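Local coordinates for protein thiamin pyrophosphokinase (Saccharomyces cerevisiae, PDB 1IG0) that transfers a pyrophosphate group from ATP to thiamine, as a homodimer, to make the cofactor thiamine diphosphate, at residues E10-G15 with K269-N274; D17-R22 with V262-G267; N23-K28 with L226-K231. All blocks are in the same frame, centred on the assembly; numbering follows the deposited sequence.

Interaction 1. Residues E10-G15 with K269-N274; sequences ERIKIG and KWDVKN. With VIB (3-(4-amino-2-methyl-pyrimidin-5-ylmethyl)-5-(2-hydroxy-ethyl)-4-methyl-thiazol-3-ium), chain C.
Lys269 NZ is gripped by two groups of the N-terminal loop: it forms a salt bridge with Glu10 OE1, 3.3 Å from NZ, and a hydrogen bond with the backbone carbonyl of Asn8. The ammonium meets the carboxylate from above, 42° out of its plane. Glu10 OE2 pairs in turn with Arg289. With CG anti to the backbone N (chi1 178°), Lys269 lays this carbon over one face of the Trp270 indole, 3.2 Å above the ring plane and offset toward the rim; a bend at the next bond (chi2 62°) turns the rest of the chain toward Glu10. The other indole face carries thiamine. The bridging methylene C7A of VIB lies 3.4 Å above that plane, and C4A of the aminopyrimidine comes within 3.5 Å of Trp270 CG. Val272 CG1 meets the pyrimidine methyl CM2 at 3.7 Å. Glu7 holds Trp270 NE1, and Tyr123 of the second subunit packs edge-to-face with the indole. Replacing Trp270 by an alanine would remove the indole, and the vitamin would probably lose its aromatic platform and Lys269 CG the surface it rests on. Ile12 CD1 approaches Asp271 OD2 only loosely, at 4.3 Å; Asp271 is hydrogen-bonded through OD1 to Thr265 OG1 and through OD2 to Gly267 N. Lys269 thus ties the thiamine site to this loop: Glu10 and Asn8 hold its charged end, while its CG backs the ring that binds the vitamin.

Interaction 2. Residues D17-R22 with V262-G267; sequences DLINIR and VKETRG
Asp17, Arg266 and Glu264 make up a salt-bridge network that fastens the loop between strands 4-7 and 23-26 to strand 260-266, one of the strands of the mixed sheet in the vitamin B1-binding region. Arg266 is its centre. Its chain is extended from CG to NE, carrying the guanidinium out from the strand to where two carboxylates engage different parts of it. On the loop side Asp17 OD2 forms a salt bridge of 2.7 Å with Arg266 NH1; the carboxylate and guanidinium planes are turned 62° apart, so this is not a flat, two-pronged pairing. Glu264, two residues earlier on the same strand, reaches the other part of the group: Arg266 NE donates to Glu264 OE2 over 2.8 Å, meeting that oxygen from 60° out of the carboxylate plane, and a weak bond from NH2 goes to the same oxygen. With the guanidinium between them, Asp17 OD2 and Glu264 OE2 stay 6.5 Å apart, and the positive group probably offsets the repulsion between them. Glu264 belongs to a classic beta bulge, in which it and Lys263 both face Asp299 on the neighbouring strand. The hydrophobic element is Ile19, which lies roughly perpendicular to Glu264 and runs antiparallel alongside Arg266. Phe297 of strand 295-300 touches both Ile19 and Arg266, adding an apolar contact beside the charges. With chi1 at 65°, Ile19 keeps CG2 beside its own backbone N, and this methyl sits 3.2 Å above one face of the guanidinium while pressing close to Glu264 OE1, at 3.1 Å from CG2.

Interaction 3. Residues N23-K28 with L226-K231; sequences NKMNLK and LIFLIK
Phe228 is the apolar centre of the contact, with Met25 and Leu27 bearing on neighbouring atoms of its ring. Met25 SD lies 3.9 Å from Phe228 CE1 and 4.8 Å from the ring centroid, 51° off the normal, an oblique Met-aromatic contact. The first torsion of Met25 (chi1 61°) and the bend at chi2 place the sulfur there. Leu27 crosses the phenyl group at about a right angle, its CD2 at 3.9 Å from CZ of Phe228. Beyond the two strands, Ile237 packs against both Met25 and Leu27, while Leu306 and Cys219 also touch Phe228, so the packing here is mainly apolar. At the other end the join is slacker and more polar: Asn23 ND2 merely rests against Lys231 CB, at 3.6 Å. The Lys231 chain then leads away, and its ammonium is taken up by Ser210 and Asp303. Asn26 OD1 accepts the backbone N-H of Lys28 on a lone pair, an Asx turn. The touching parts run 163° apart, in different sheets whose side chains pack face against face, consistent with the beta sandwich of this protein.

Overall arrangement
Interactions 2 and 3 follow each other directly along the N-terminal part of the chain, and interaction 1 precedes them; interaction 3 is nested within the chain loop closed by interaction 2, and that in turn within the one closed by interaction 1. Chemistry changes with place in the fold. Interaction 3, its centre about 11 Å from the centre of the chain, is chiefly apolar and partly buried between two sheets, whereas interaction 2 is a charged surface contact on one of those sheets. Interaction 1, its centre farthest from the chain centre at about 27 Å, is nevertheless partly buried and combines an ion pair with the thiamine site. Interactions 1 and 2 touch through successive strands, Thr265 OG1 probably hydrogen-bonding to both Asp271 OD1 and Val272 N.

Interaction 1. Residues E10-G15 with K269-N274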
loop_
_atom_site.group_PDB
_atom_site.type_symbol
_atom_site.label_atom_id
_atom_site.label_comp_id
_atom_site.label_asym_id
_atom_site.label_seq_id
_atom_site.Cartn_x
_atom_site.Cartn_y
_atom_site.Cartn_z
ATOM N N GLU B 10 -9.747 22.021 -16.865
ATOM C CA GLU B 10 -8.994 22.090 -15.615
ATOM C C GLU B 10 -9.696 22.711 -14.404
ATOM O O GLU B 10 -9.359 22.387 -13.263
ATOM C CB GLU B 10 -7.663 22.796 -15.859
ATOM C CG GLU B 10 -6.504 22.166 -15.111
ATOM C CD GLU B 10 -6.444 20.657 -15.295
ATOM O OE1 GLU B 10 -6.490 20.182 -16.450
ATOM O OE2 GLU B 10 -6.348 19.942 -14.278
ATOM N N ARG B 11 -10.663 23.592 -14.635
ATOM C CA ARG B 11 -11.378 24.223 -13.527
ATOM C C ARG B 11 -12.865 24.441 -13.796
ATOM O O ARG B 11 -13.245 25.023 -14.812
ATOM C CB ARG B 11 -10.727 25.566 -13.174
ATOM C CG ARG B 11 -9.366 25.466 -12.491
ATOM C CD ARG B 11 -9.505 25.070 -11.027
ATOM N NE ARG B 11 -8.217 25.019 -10.337
ATOM C CZ ARG B 11 -7.298 24.078 -10.528
ATOM N NH1 ARG B 11 -7.516 23.092 -11.387
ATOM N NH2 ARG B 11 -6.153 24.127 -9.861
ATOM N N ILE B 12 -13.701 23.973 -12.874
ATOM C CA ILE B 12 -15.148 24.130 -12.993
ATOM C C ILE B 12 -15.726 24.465 -11.623
ATOM O O ILE B 12 -15.014 24.484 -10.616
ATOM C CB ILE B 12 -15.845 22.827 -13.464
ATOM C CG1 ILE B 12 -15.762 21.765 -12.360
ATOM C CG2 ILE B 12 -15.199 22.313 -14.742
ATOM C CD1 ILE B 12 -16.614 20.529 -12.617
ATOM N N LYS B 13 -17.026 24.733 -11.601
ATOM C CA LYS B 13 -17.749 25.017 -10.372
ATOM C C LYS B 13 -18.867 23.988 -10.339
ATOM O O LYS B 13 -19.580 23.798 -11.321
ATOM C CB LYS B 13 -18.362 26.420 -10.389
ATOM C CG LYS B 13 -17.413 27.557 -10.023
ATOM C CD LYS B 13 -18.187 28.872 -9.916
ATOM C CE LYS B 13 -17.337 30.008 -9.363
ATOM N NZ LYS B 13 -16.150 30.292 -10.210
ATOM N N ILE B 14 -19.006 23.306 -9.217
ATOM C CA ILE B 14 -20.045 22.313 -9.095
ATOM C C ILE B 14 -21.210 23.007 -8.448
ATOM O O ILE B 14 -21.096 24.140 -7.969
ATOM C CB ILE B 14 -19.608 21.113 -8.225
ATOM C CG1 ILE B 14 -19.500 21.511 -6.737
ATOM C CG2 ILE B 14 -18.265 20.602 -8.710
ATOM C CD1 ILE B 14 -19.081 20.379 -5.831
ATOM N N GLY B 15 -22.363 22.368 -8.454
ATOM C CA GLY B 15 -23.488 23.045 -7.819
ATOM C C GLY B 15 -24.111 22.259 -6.651
ATOM O O GLY B 15 -23.517 21.365 -6.123
ATOM N N LYS B 269 -11.256 15.873 -12.419
ATOM C CA LYS B 269 -10.857 15.989 -13.820
ATOM C C LYS B 269 -11.657 14.990 -14.643
ATOM O O LYS B 269 -12.069 15.277 -15.766
ATOM C CB LYS B 269 -9.360 15.716 -13.971
ATOM C CG LYS B 269 -8.856 15.776 -15.406
ATOM C CD LYS B 269 -9.039 17.146 -16.040
ATOM C CE LYS B 269 -8.485 17.156 -17.459
ATOM N NZ LYS B 269 -8.684 18.469 -18.133
ATOM N N TRP B 270 -11.871 13.814 -14.064
ATOM C CA TRP B 270 -12.649 12.762 -14.698
ATOM C C TRP B 270 -13.801 12.416 -13.759
ATOM O O TRP B 270 -13.624 11.671 -12.794
ATOM C CB TRP B 270 -11.775 11.531 -14.948
ATOM C CG TRP B 270 -10.796 11.722 -16.069
ATOM C CD1 TRP B 270 -11.028 11.542 -17.403
ATOM C CD2 TRP B 270 -9.436 12.156 -15.951
ATOM N NE1 TRP B 270 -9.895 11.841 -18.126
ATOM C CE2 TRP B 270 -8.904 12.225 -17.260
ATOM C CE3 TRP B 270 -8.617 12.505 -14.868
ATOM C CZ2 TRP B 270 -7.584 12.617 -17.513
ATOM C CZ3 TRP B 270 -7.300 12.897 -15.122
ATOM C CH2 TRP B 270 -6.802 12.954 -16.435
ATOM N N ASP B 271 -14.971 12.990 -14.029
ATOM C CA ASP B 271 -16.155 12.735 -13.214
ATOM C C ASP B 271 -16.901 11.522 -13.744
ATOM O O ASP B 271 -16.964 11.302 -14.954
ATOM C CB ASP B 271 -17.096 13.943 -13.215
ATOM C CG ASP B 271 -16.703 14.996 -12.197
ATOM O OD1 ASP B 271 -16.214 14.621 -11.110
ATOM O OD2 ASP B 271 -16.899 16.197 -12.474
ATOM N N VAL B 272 -17.473 10.741 -12.834
ATOM C CA VAL B 272 -18.205 9.542 -13.220
ATOM C C VAL B 272 -19.610 9.490 -12.629
ATOM O O VAL B 272 -19.935 10.231 -11.702
ATOM C CB VAL B 272 -17.440 8.271 -12.790
ATOM C CG1 VAL B 272 -16.096 8.215 -13.492
ATOM C CG2 VAL B 272 -17.241 8.263 -11.288
ATOM N N LYS B 273 -20.440 8.614 -13.190
ATOM C CA LYS B 273 -21.820 8.420 -12.743
ATOM C C LYS B 273 -22.183 6.954 -12.961
ATOM O O LYS B 273 -21.821 6.379 -13.986
ATOM C CB LYS B 273 -22.779 9.307 -13.546
ATOM C CG LYS B 273 -22.492 10.794 -13.431
ATOM C CD LYS B 273 -23.483 11.645 -14.220
ATOM C CE LYS B 273 -24.878 11.607 -13.613
ATOM N NZ LYS B 273 -25.631 12.863 -13.906
ATOM N N ASN B 274 -22.895 6.357 -12.006
ATOM C CA ASN B 274 -23.289 4.950 -12.106
ATOM C C ASN B 274 -22.068 4.178 -12.598
ATOM O O ASN B 274 -22.151 3.370 -13.524
ATOM C CB ASN B 274 -24.444 4.796 -13.101
ATOM C CG ASN B 274 -25.596 5.738 -12.806
ATOM O OD1 ASN B 274 -26.107 5.780 -11.687
ATOM N ND2 ASN B 274 -26.011 6.502 -13.812
HETATM C CM2 VIB C . -12.504 7.503 -14.017
HETATM N N4A VIB C . -8.916 8.596 -17.255
HETATM C CM4 VIB C . -4.369 10.378 -15.785
HETATM O O1 VIB C . -1.898 6.482 -14.758
HETATM C C7 VIB C . -1.506 7.753 -15.287
HETATM C C6 VIB C . -2.407 8.113 -16.497
HETATM C C2 VIB C . -6.094 7.219 -15.583
HETATM S S1 VIB C . -4.638 6.287 -16.053
HETATM C C5 VIB C . -3.874 7.919 -16.124
HETATM C C4 VIB C . -4.753 8.906 -15.801
HETATM N N3 VIB C . -5.932 8.467 -15.525
HETATM C C7A VIB C . -7.071 9.350 -15.143
HETATM C C4A VIB C . -9.349 8.514 -15.916
HETATM N N3A VIB C . -10.660 8.070 -15.639
HETATM C C2A VIB C . -11.109 7.979 -14.312
HETATM N N1A VIB C . -10.246 8.340 -13.261
HETATM C C6A VIB C . -8.937 8.784 -13.534
HETATM C C5A VIB C . -8.481 8.877 -14.861
#

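Interaction 2. Residues D17-R22 with V262-G267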
loop_
_atom_site.group_PDB
_atom_site.type_symbol
_atom_site.label_atom_id
_atom_site.label_comp_id
_atom_site.label_asym_id
_atom_site.label_seq_id
_atom_site.Cartn_x
_atom_site.Cartn_y
_atom_site.Cartn_z
ATOM N N ASP B 17 -27.212 21.446 -7.335
ATOM C CA ASP B 17 -28.243 21.098 -8.312
ATOM C C ASP B 17 -29.472 20.311 -7.827
ATOM O O ASP B 17 -30.607 20.807 -7.811
ATOM C CB ASP B 17 -27.600 20.341 -9.484
ATOM C CG ASP B 17 -26.562 21.161 -10.208
ATOM O OD1 ASP B 17 -26.930 22.255 -10.670
ATOM O OD2 ASP B 17 -25.395 20.718 -10.321
ATOM N N LEU B 18 -29.235 19.069 -7.436
ATOM C CA LEU B 18 -30.303 18.204 -6.947
ATOM C C LEU B 18 -29.736 17.351 -5.819
ATOM O O LEU B 18 -30.337 17.202 -4.750
ATOM C CB LEU B 18 -30.792 17.281 -8.062
ATOM C CG LEU B 18 -31.153 17.900 -9.414
ATOM C CD1 LEU B 18 -31.338 16.799 -10.452
ATOM C CD2 LEU B 18 -32.416 18.735 -9.286
ATOM N N ILE B 19 -28.563 16.799 -6.101
ATOM C CA ILE B 19 -27.814 15.938 -5.198
ATOM C C ILE B 19 -28.006 16.225 -3.715
ATOM O O ILE B 19 -28.453 17.302 -3.318
ATOM C CB ILE B 19 -26.311 16.033 -5.493
ATOM C CG1 ILE B 19 -25.821 17.451 -5.188
ATOM C CG2 ILE B 19 -26.042 15.692 -6.950
ATOM C CD1 ILE B 19 -24.313 17.601 -5.184
ATOM N N ASN B 20 -27.635 15.248 -2.895
ATOM C CA ASN B 20 -27.749 15.377 -1.454
ATOM C C ASN B 20 -26.408 15.157 -0.769
ATOM O O ASN B 20 -25.778 14.109 -0.915
ATOM C CB ASN B 20 -28.789 14.390 -0.922
ATOM C CG ASN B 20 -30.194 14.737 -1.368
ATOM O OD1 ASN B 20 -30.727 15.790 -1.016
ATOM N ND2 ASN B 20 -30.802 13.853 -2.149
ATOM N N ILE B 21 -25.980 16.171 -0.025
ATOM C CA ILE B 21 -24.721 16.141 0.699
ATOM C C ILE B 21 -24.947 15.594 2.095
ATOM O O ILE B 21 -25.646 16.188 2.915
ATOM C CB ILE B 21 -24.122 17.554 0.785
ATOM C CG1 ILE B 21 -23.888 18.085 -0.632
ATOM C CG2 ILE B 21 -22.822 17.531 1.575
ATOM C CD1 ILE B 21 -23.584 19.571 -0.696
ATOM N N ARG B 22 -24.339 14.453 2.362
ATOM C CA ARG B 22 -24.480 13.816 3.647
ATOM C C ARG B 22 -23.357 14.130 4.629
ATOM O O ARG B 22 -23.491 13.903 5.826
ATOM C CB ARG B 22 -24.549 12.327 3.436
ATOM C CG ARG B 22 -24.761 11.604 4.705
ATOM C CD ARG B 22 -24.387 10.164 4.498
ATOM N NE ARG B 22 -24.599 9.308 5.670
ATOM C CZ ARG B 22 -24.371 8.000 5.709
ATOM N NH1 ARG B 22 -23.924 7.372 4.638
ATOM N NH2 ARG B 22 -24.560 7.329 6.838
ATOM N N VAL B 262 -19.729 4.003 -7.713
ATOM C CA VAL B 262 -19.533 5.438 -7.601
ATOM C C VAL B 262 -20.760 6.042 -8.266
ATOM O O VAL B 262 -20.809 6.196 -9.487
ATOM C CB VAL B 262 -18.262 5.914 -8.332
ATOM C CG1 VAL B 262 -18.114 7.421 -8.177
ATOM C CG2 VAL B 262 -17.042 5.207 -7.761
ATOM N N LYS B 263 -21.761 6.356 -7.452
ATOM C CA LYS B 263 -23.004 6.920 -7.957
ATOM C C LYS B 263 -22.777 8.192 -8.761
ATOM O O LYS B 263 -23.362 8.377 -9.832
ATOM C CB LYS B 263 -23.961 7.203 -6.799
ATOM C CG LYS B 263 -25.272 7.826 -7.240
ATOM C CD LYS B 263 -26.306 7.819 -6.130
ATOM C CE LYS B 263 -27.617 8.404 -6.623
ATOM N NZ LYS B 263 -28.031 7.768 -7.906
ATOM N N GLU B 264 -21.923 9.068 -8.245
ATOM C CA GLU B 264 -21.635 10.320 -8.924
ATOM C C GLU B 264 -20.536 11.132 -8.259
ATOM O O GLU B 264 -20.373 11.109 -7.039
ATOM C CB GLU B 264 -22.907 11.175 -9.004
ATOM C CG GLU B 264 -22.654 12.655 -9.266
ATOM C CD GLU B 264 -23.925 13.479 -9.267
ATOM O OE1 GLU B 264 -24.766 13.275 -8.366
ATOM O OE2 GLU B 264 -24.079 14.338 -10.160
ATOM N N THR B 265 -19.773 11.839 -9.084
ATOM C CA THR B 265 -18.716 12.715 -8.608
ATOM C C THR B 265 -18.852 14.006 -9.398
ATOM O O THR B 265 -19.272 13.993 -10.555
ATOM C CB THR B 265 -17.306 12.142 -8.853
ATOM O OG1 THR B 265 -17.042 12.086 -10.261
ATOM C CG2 THR B 265 -17.188 10.757 -8.248
ATOM N N ARG B 266 -18.523 15.117 -8.753
ATOM C CA ARG B 266 -18.574 16.427 -9.383
ATOM C C ARG B 266 -17.336 17.169 -8.903
ATOM O O ARG B 266 -17.124 17.309 -7.701
ATOM C CB ARG B 266 -19.832 17.193 -8.952
ATOM C CG ARG B 266 -21.148 16.587 -9.416
ATOM C CD ARG B 266 -22.321 17.476 -9.009
ATOM N NE ARG B 266 -23.599 16.978 -9.512
ATOM C CZ ARG B 266 -24.767 17.591 -9.332
ATOM N NH1 ARG B 266 -24.829 18.732 -8.658
ATOM N NH2 ARG B 266 -25.878 17.058 -9.824
ATOM N N GLY B 267 -16.505 17.622 -9.833
ATOM C CA GLY B 267 -15.315 18.346 -9.434
ATOM C C GLY B 267 -14.006 17.602 -9.613
ATOM O O GLY B 267 -12.974 18.042 -9.111
#

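Interaction 3. Residues N23-K28 with L226-K231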
loop_
_atom_site.group_PDB
_atom_site.type_symbol
_atom_site.label_atom_id
_atom_site.label_comp_id
_atom_site.label_asym_id
_atom_site.label_seq_id
_atom_site.Cartn_x
_atom_site.Cartn_y
_atom_site.Cartn_z
ATOM N N ASN B 23 -22.244 14.618 4.096
ATOM C CA ASN B 23 -21.091 14.974 4.901
ATOM C C ASN B 23 -20.207 16.002 4.217
ATOM O O ASN B 23 -19.979 15.898 3.001
ATOM C CB ASN B 23 -20.247 13.739 5.227
ATOM C CG ASN B 23 -20.968 12.763 6.116
ATOM O OD1 ASN B 23 -21.267 13.060 7.272
ATOM N ND2 ASN B 23 -21.264 11.587 5.579
ATOM N N LYS B 24 -19.748 17.009 4.979
ATOM C CA LYS B 24 -18.830 18.043 4.467
ATOM C C LYS B 24 -17.537 18.001 5.280
ATOM O O LYS B 24 -17.549 17.804 6.499
ATOM C CB LYS B 24 -19.433 19.449 4.565
ATOM C CG LYS B 24 -20.462 19.747 3.499
ATOM C CD LYS B 24 -20.854 21.208 3.595
ATOM C CE LYS B 24 -21.819 21.647 2.507
ATOM N NZ LYS B 24 -22.043 23.126 2.492
ATOM N N MET B 25 -16.416 18.169 4.598
ATOM C CA MET B 25 -15.128 18.170 5.274
ATOM C C MET B 25 -14.086 18.982 4.516
ATOM O O MET B 25 -14.091 19.017 3.288
ATOM C CB MET B 25 -14.612 16.743 5.464
ATOM C CG MET B 25 -14.399 16.003 4.165
ATOM S SD MET B 25 -12.755 15.290 4.010
ATOM C CE MET B 25 -11.891 16.610 3.163
ATOM N N ASN B 26 -13.197 19.641 5.255
ATOM C CA ASN B 26 -12.142 20.440 4.645
ATOM C C ASN B 26 -10.843 19.656 4.800
ATOM O O ASN B 26 -10.564 19.123 5.873
ATOM C CB ASN B 26 -12.029 21.799 5.343
ATOM C CG ASN B 26 -11.163 22.782 4.575
ATOM O OD1 ASN B 26 -9.976 22.542 4.354
ATOM N ND2 ASN B 26 -11.756 23.897 4.165
ATOM N N LEU B 27 -10.057 19.580 3.731
ATOM C CA LEU B 27 -8.799 18.839 3.758
ATOM C C LEU B 27 -7.853 19.251 4.880
ATOM O O LEU B 27 -7.179 18.406 5.467
ATOM C CB LEU B 27 -8.084 18.968 2.410
ATOM C CG LEU B 27 -8.724 18.211 1.243
ATOM C CD1 LEU B 27 -7.953 18.494 -0.035
ATOM C CD2 LEU B 27 -8.730 16.719 1.546
ATOM N N LYS B 28 -7.803 20.544 5.180
ATOM C CA LYS B 28 -6.925 21.041 6.235
ATOM C C LYS B 28 -7.270 20.482 7.610
ATOM O O LYS B 28 -6.392 20.295 8.452
ATOM C CB LYS B 28 -6.972 22.569 6.289
ATOM C CG LYS B 28 -6.221 23.247 5.161
ATOM C CD LYS B 28 -6.401 24.752 5.211
ATOM C CE LYS B 28 -5.608 25.433 4.111
ATOM N NZ LYS B 28 -5.975 26.867 3.980
ATOM N N LEU B 226 -2.215 11.805 1.823
ATOM C CA LEU B 226 -3.092 11.953 2.967
ATOM C C LEU B 226 -4.059 10.838 2.589
ATOM O O LEU B 226 -4.601 10.830 1.481
ATOM C CB LEU B 226 -3.814 13.302 2.966
ATOM C CG LEU B 226 -3.051 14.518 3.494
ATOM C CD1 LEU B 226 -3.943 15.749 3.410
ATOM C CD2 LEU B 226 -2.627 14.271 4.933
ATOM N N ILE B 227 -4.246 9.875 3.479
ATOM C CA ILE B 227 -5.127 8.757 3.186
ATOM C C ILE B 227 -6.197 8.698 4.254
ATOM O O ILE B 227 -5.892 8.631 5.445
ATOM C CB ILE B 227 -4.330 7.436 3.165
ATOM C CG1 ILE B 227 -3.145 7.569 2.201
ATOM C CG2 ILE B 227 -5.230 6.282 2.741
ATOM C CD1 ILE B 227 -2.156 6.416 2.269
ATOM N N PHE B 228 -7.452 8.732 3.824
ATOM C CA PHE B 228 -8.565 8.708 4.760
ATOM C C PHE B 228 -9.817 8.091 4.152
ATOM O O PHE B 228 -9.860 7.800 2.957
ATOM C CB PHE B 228 -8.851 10.131 5.239
ATOM C CG PHE B 228 -9.102 11.103 4.124
ATOM C CD1 PHE B 228 -10.399 11.450 3.764
ATOM C CD2 PHE B 228 -8.038 11.662 3.421
ATOM C CE1 PHE B 228 -10.634 12.341 2.717
ATOM C CE2 PHE B 228 -8.264 12.552 2.374
ATOM C CZ PHE B 228 -9.564 12.893 2.022
ATOM N N LEU B 229 -10.838 7.899 4.978
ATOM C CA LEU B 229 -12.074 7.292 4.508
ATOM C C LEU B 229 -13.146 8.302 4.132
ATOM O O LEU B 229 -13.327 9.320 4.801
ATOM C CB LEU B 229 -12.617 6.328 5.567
ATOM C CG LEU B 229 -13.821 5.466 5.172
ATOM C CD1 LEU B 229 -13.769 4.144 5.917
ATOM C CD2 LEU B 229 -15.113 6.210 5.466
ATOM N N ILE B 230 -13.842 8.001 3.041
ATOM C CA ILE B 230 -14.927 8.828 2.536
ATOM C C ILE B 230 -16.236 8.080 2.789
ATOM O O ILE B 230 -16.448 6.987 2.263
ATOM C CB ILE B 230 -14.767 9.082 1.017
ATOM C CG1 ILE B 230 -13.605 10.049 0.773
ATOM C CG2 ILE B 230 -16.066 9.613 0.428
ATOM C CD1 ILE B 230 -13.798 11.413 1.402
ATOM N N LYS B 231 -17.106 8.663 3.608
ATOM C CA LYS B 231 -18.385 8.037 3.918
ATOM C C LYS B 231 -19.284 7.980 2.685
ATOM O O LYS B 231 -19.252 8.860 1.824
ATOM C CB LYS B 231 -19.094 8.797 5.041
ATOM C CG LYS B 231 -18.409 8.718 6.407
ATOM C CD LYS B 231 -18.936 7.574 7.273
ATOM C CE LYS B 231 -18.177 6.262 7.084
ATOM N NZ LYS B 231 -18.753 5.156 7.922
#